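Local coordinates for protein member of s1p family of ribosomal proteins (Pyrococcus furiosus, PDB 5YH1) that probably acts as a DHH-family exonuclease on nucleic acids, with this chain holding the DHH domain, which binds manganese, at residues A[287-290]-A[291-295]; A[297-300]-A[301-305]. One frame throughout, in Å; residues are numbered along the deposited sequence.

Interaction 1 of 2, residues A[287-290]-A[291-295]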
# COMPACT_ATOMS: atom_id res chain seq x y z
N GLN A 287 -15.34 30.65 -3.53
CA GLN A 287 -14.56 30.60 -4.76
C GLN A 287 -13.83 29.25 -4.92
O GLN A 287 -13.85 28.65 -5.99
CB GLN A 287 -13.56 31.76 -4.81
CG GLN A 287 -13.13 32.15 -6.22
CD GLN A 287 -11.78 32.87 -6.26
OE1 GLN A 287 -11.22 33.23 -5.22
NE2 GLN A 287 -11.26 33.08 -7.47
N ARG A 288 -13.19 28.77 -3.85
CA ARG A 288 -12.52 27.47 -3.90
C ARG A 288 -13.52 26.33 -4.14
O ARG A 288 -13.23 25.40 -4.90
CB ARG A 288 -11.72 27.21 -2.62
CG ARG A 288 -10.98 25.88 -2.62
CD ARG A 288 -10.00 25.80 -1.47
NE ARG A 288 -8.98 26.83 -1.58
CZ ARG A 288 -8.16 27.18 -0.61
NH1 ARG A 288 -8.21 26.58 0.57
NH2 ARG A 288 -7.26 28.13 -0.81
N HIS A 289 -14.69 26.41 -3.50
CA HIS A 289 -15.72 25.42 -3.73
C HIS A 289 -16.08 25.38 -5.22
O HIS A 289 -16.15 24.31 -5.82
CB HIS A 289 -16.97 25.70 -2.88
CG HIS A 289 -18.19 24.99 -3.35
ND1 HIS A 289 -18.54 23.73 -2.91
CD2 HIS A 289 -19.14 25.35 -4.25
CE1 HIS A 289 -19.65 23.35 -3.51
NE2 HIS A 289 -20.04 24.31 -4.33
N ARG A 290 -16.31 26.55 -5.79
CA ARG A 290 -16.67 26.65 -7.21
C ARG A 290 -15.57 26.13 -8.12
O ARG A 290 -15.84 25.36 -9.04
CB ARG A 290 -17.01 28.08 -7.60
CG ARG A 290 -18.45 28.43 -7.31
CD ARG A 290 -18.70 29.92 -7.37
NE ARG A 290 -20.13 30.19 -7.29
CZ ARG A 290 -20.67 31.38 -7.05
NH1 ARG A 290 -19.91 32.46 -6.84
NH2 ARG A 290 -22.00 31.50 -7.01
N MSE A 291 -14.34 26.53 -7.87
CA MSE A 291 -13.21 26.07 -8.70
C MSE A 291 -13.06 24.57 -8.65
O MSE A 291 -12.86 23.94 -9.67
CB MSE A 291 -11.93 26.77 -8.28
CG MSE A 291 -11.99 28.23 -8.73
SE MSE A 291 -10.28 29.13 -8.30
CE MSE A 291 -10.44 29.60 -6.40
N LEU A 292 -13.20 23.97 -7.47
CA LEU A 292 -13.14 22.51 -7.35
C LEU A 292 -14.29 21.82 -8.08
O LEU A 292 -14.05 20.96 -8.92
CB LEU A 292 -13.12 22.09 -5.89
CG LEU A 292 -11.82 22.38 -5.16
CD1 LEU A 292 -11.98 22.17 -3.67
CD2 LEU A 292 -10.68 21.52 -5.70
N VAL A 293 -15.53 22.18 -7.77
CA VAL A 293 -16.68 21.50 -8.37
C VAL A 293 -16.78 21.75 -9.88
O VAL A 293 -17.04 20.81 -10.64
CB VAL A 293 -18.00 21.87 -7.67
CG1 VAL A 293 -19.19 21.27 -8.40
CG2 VAL A 293 -17.97 21.37 -6.23
N GLU A 294 -16.55 22.99 -10.32
CA GLU A 294 -16.61 23.32 -11.75
C GLU A 294 -15.38 22.84 -12.50
O GLU A 294 -15.45 22.57 -13.69
CB GLU A 294 -16.79 24.83 -11.97
CG GLU A 294 -18.11 25.38 -11.43
CD GLU A 294 -18.21 26.91 -11.49
OE1 GLU A 294 -17.28 27.57 -12.02
OE2 GLU A 294 -19.22 27.45 -11.00
N GLY A 295 -14.25 22.72 -11.81
CA GLY A 295 -13.06 22.13 -12.41
C GLY A 295 -13.16 20.62 -12.56
O GLY A 295 -12.76 20.07 -13.59
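A bend about the CG–SE bond of selenomethionine Met291 (chi3 -82°) folds its CE back onto Gln287, whose CG stands anti to its own N (chi1 -156°) and whose chain, extended beyond CG, carries the terminal amide to that methyl. The pair is one of four i to i+4 contacts along the alpha-helix 286-311, near its start. CE lies squarely over one face of the Gln287 amide, 3.5 Å from CD and 3.7 Å from NE2, a van der Waals contact with a flat polar group. The next pair joins His289 and Val293. The imidazole offers a face to Val293 CG2, which sits 4.1 Å from the ring centroid and 25° off the ring normal, a CH-pi contact displaced toward the rim. His289 ND1 donates to the backbone O of Glu278, which should fix the rotation of the ring under that methyl. Arg288 and Leu292 run side by side, CG to CD1 at 4.0 Å; the arginine continues outward, and its NE bonds to the backbone O of Ala153 of the second subunit, a residue that also packs on Met291 and Leu292. This side of the helix is therefore part of the subunit interface. Beneath the side chains, the N-H groups of residues 291 to 294 each bond to the carbonyl four residues back. On the solvent side, Arg290 and Glu294 also point the same way, yet no salt bridge forms: NE and OE2 are 4.7 Å apart, and Glu294 OE2 instead comes within 3.9 Å of Arg290 CG.

Interaction 2 of 2, residues A[297-300]-A[301-305]. With GOL (glycerol), chain E.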
# COMPACT_ATOMS: atom_id res chain seq x y z
N TYR A 297 -16.05 18.38 -11.98
CA TYR A 297 -17.25 17.69 -12.48
C TYR A 297 -17.24 17.37 -13.98
O TYR A 297 -17.58 16.26 -14.36
CB TYR A 297 -18.55 18.41 -12.09
CG TYR A 297 -19.72 17.65 -12.64
CD1 TYR A 297 -20.17 16.48 -12.03
CD2 TYR A 297 -20.31 18.03 -13.84
CE1 TYR A 297 -21.21 15.74 -12.58
CE2 TYR A 297 -21.35 17.30 -14.39
CZ TYR A 297 -21.80 16.17 -13.76
OH TYR A 297 -22.83 15.45 -14.32
N PRO A 298 -16.83 18.32 -14.85
CA PRO A 298 -16.77 18.01 -16.30
C PRO A 298 -15.86 16.81 -16.62
O PRO A 298 -16.18 15.98 -17.46
CB PRO A 298 -16.20 19.29 -16.92
CG PRO A 298 -16.57 20.38 -15.95
CD PRO A 298 -16.49 19.73 -14.59
N GLU A 299 -14.75 16.74 -15.93
CA GLU A 299 -13.81 15.63 -16.04
C GLU A 299 -14.47 14.33 -15.63
O GLU A 299 -14.35 13.32 -16.31
CB GLU A 299 -12.59 15.99 -15.18
CG GLU A 299 -11.60 14.92 -14.80
CD GLU A 299 -10.53 15.48 -13.87
OE1 GLU A 299 -10.23 16.70 -13.95
OE2 GLU A 299 -10.01 14.70 -13.04
N VAL A 300 -15.22 14.35 -14.53
CA VAL A 300 -15.95 13.17 -14.07
C VAL A 300 -17.01 12.74 -15.08
O VAL A 300 -17.14 11.56 -15.39
CB VAL A 300 -16.63 13.42 -12.70
CG1 VAL A 300 -17.43 12.20 -12.26
CG2 VAL A 300 -15.60 13.78 -11.65
N LYS A 301 -17.76 13.72 -15.58
CA LYS A 301 -18.81 13.45 -16.55
C LYS A 301 -18.24 12.85 -17.82
O LYS A 301 -18.82 11.93 -18.39
CB LYS A 301 -19.56 14.74 -16.88
CG LYS A 301 -20.65 14.57 -17.92
CD LYS A 301 -21.27 15.91 -18.27
CE LYS A 301 -22.59 15.72 -19.01
NZ LYS A 301 -22.97 16.93 -19.78
N GLU A 302 -17.11 13.38 -18.27
CA GLU A 302 -16.50 12.89 -19.50
C GLU A 302 -16.00 11.45 -19.33
O GLU A 302 -16.18 10.63 -20.24
CB GLU A 302 -15.35 13.80 -19.94
CG GLU A 302 -14.79 13.44 -21.31
CD GLU A 302 -13.66 14.35 -21.73
OE1 GLU A 302 -12.70 14.54 -20.94
OE2 GLU A 302 -13.71 14.89 -22.86
N LYS A 303 -15.40 11.13 -18.19
CA LYS A 303 -14.98 9.74 -17.94
C LYS A 303 -16.15 8.78 -17.97
O LYS A 303 -16.06 7.71 -18.57
CB LYS A 303 -14.31 9.60 -16.58
CG LYS A 303 -12.92 10.19 -16.50
CD LYS A 303 -12.35 9.93 -15.12
CE LYS A 303 -11.04 10.65 -14.93
NZ LYS A 303 -10.34 10.22 -13.69
N GLN A 304 -17.25 9.15 -17.33
CA GLN A 304 -18.42 8.27 -17.31
C GLN A 304 -19.00 8.06 -18.71
O GLN A 304 -19.31 6.94 -19.08
CB GLN A 304 -19.49 8.81 -16.35
CG GLN A 304 -19.06 8.75 -14.89
CD GLN A 304 -20.16 9.15 -13.93
OE1 GLN A 304 -21.32 9.24 -14.30
NE2 GLN A 304 -19.80 9.38 -12.67
N GLU A 305 -19.11 9.14 -19.49
CA GLU A 305 -19.62 9.03 -20.86
C GLU A 305 -18.73 8.18 -21.76
O GLU A 305 -19.22 7.38 -22.54
CB GLU A 305 -19.79 10.42 -21.49
CG GLU A 305 -20.95 11.18 -20.90
CD GLU A 305 -21.03 12.62 -21.38
OE1 GLU A 305 -20.02 13.16 -21.89
OE2 GLU A 305 -22.12 13.20 -21.24
C1 GOL E . -8.36 13.35 -16.12
O1 GOL E . -9.23 12.41 -16.75
C2 GOL E . -7.97 13.00 -14.67
O2 GOL E . -9.10 12.49 -13.97
C3 GOL E . -6.80 12.00 -14.59
O3 GOL E . -5.58 12.65 -14.17
O HOH W 1 -12.23 13.26 -18.18
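Tyr297 and Lys301 meet through carbon atoms one turn apart on the alpha-helix 286-311, which is kinked here, where neither Pro298 N, which carries no hydrogen, nor Glu299 N bonds to the preceding turn. Across the two segments the regular backbone pattern holds: Lys301 N reaches Tyr297 O at 2.8 Å and Gln304 N reaches Val300 O at 3.1 Å, the intervening pairs following the same i to i+4 spacing. The van der Waals contacts come next. Tyr297 CE2 lies 4.0 Å from Lys301 CB, the lysine stem passing the ring obliquely. Val300 CG1, anti to its backbone N (chi1 178°), runs beside Gln304 and touches NE2 at 3.7 Å, while that nitrogen donates to Tyr340 OH and Glu258 OE1, so the valine methyl packs against an amide already held by other partners. Charged groups form a third class. Glu299 OE2 and Lys303 NZ stop 4.5 Å apart, beyond a salt bridge, and each has another partner: the carboxylate pairs with Arg150 of the second subunit, and the ammonium is hydrogen-bonded to Tyr266 OH and His262 NE2. A glycerol, probably from the crystallisation liquor, has O2 between the two ends, but its placement is doubtful because that atom clashes with Lys303 CE. Last is the water-mediated link. Glu299 O accepts twice, from Lys303 N and from a water at 2.8 Å from that oxygen; the same water gives its other hydrogen to Glu302 OE1, its oxygen 3.1 Å from that carboxylate atom.

In the fold
Both contacts lie on helix 286-311, and neither closes a loop, since the two segments of each are contiguous and their contacts run from i to i+4. In series and separated by residue 296, they neither nest nor cross. Interaction 1 comes first, where the chain arrives from helix 276-279; interaction 2 follows, their centres about 15 Å apart. They touch where Val293 O comes within 4.1 Å of Pro298 CD, at the kink. Each also reaches the second subunit, around its residues 146 to 154. Interaction 2 additionally packs on helix 250-267 and, through Gln304, on helix 343-358. The helix runs on toward strand 316-319, thereby connecting the part with the five-stranded parallel sheet and manganese site to the part with the six-stranded mixed sheet.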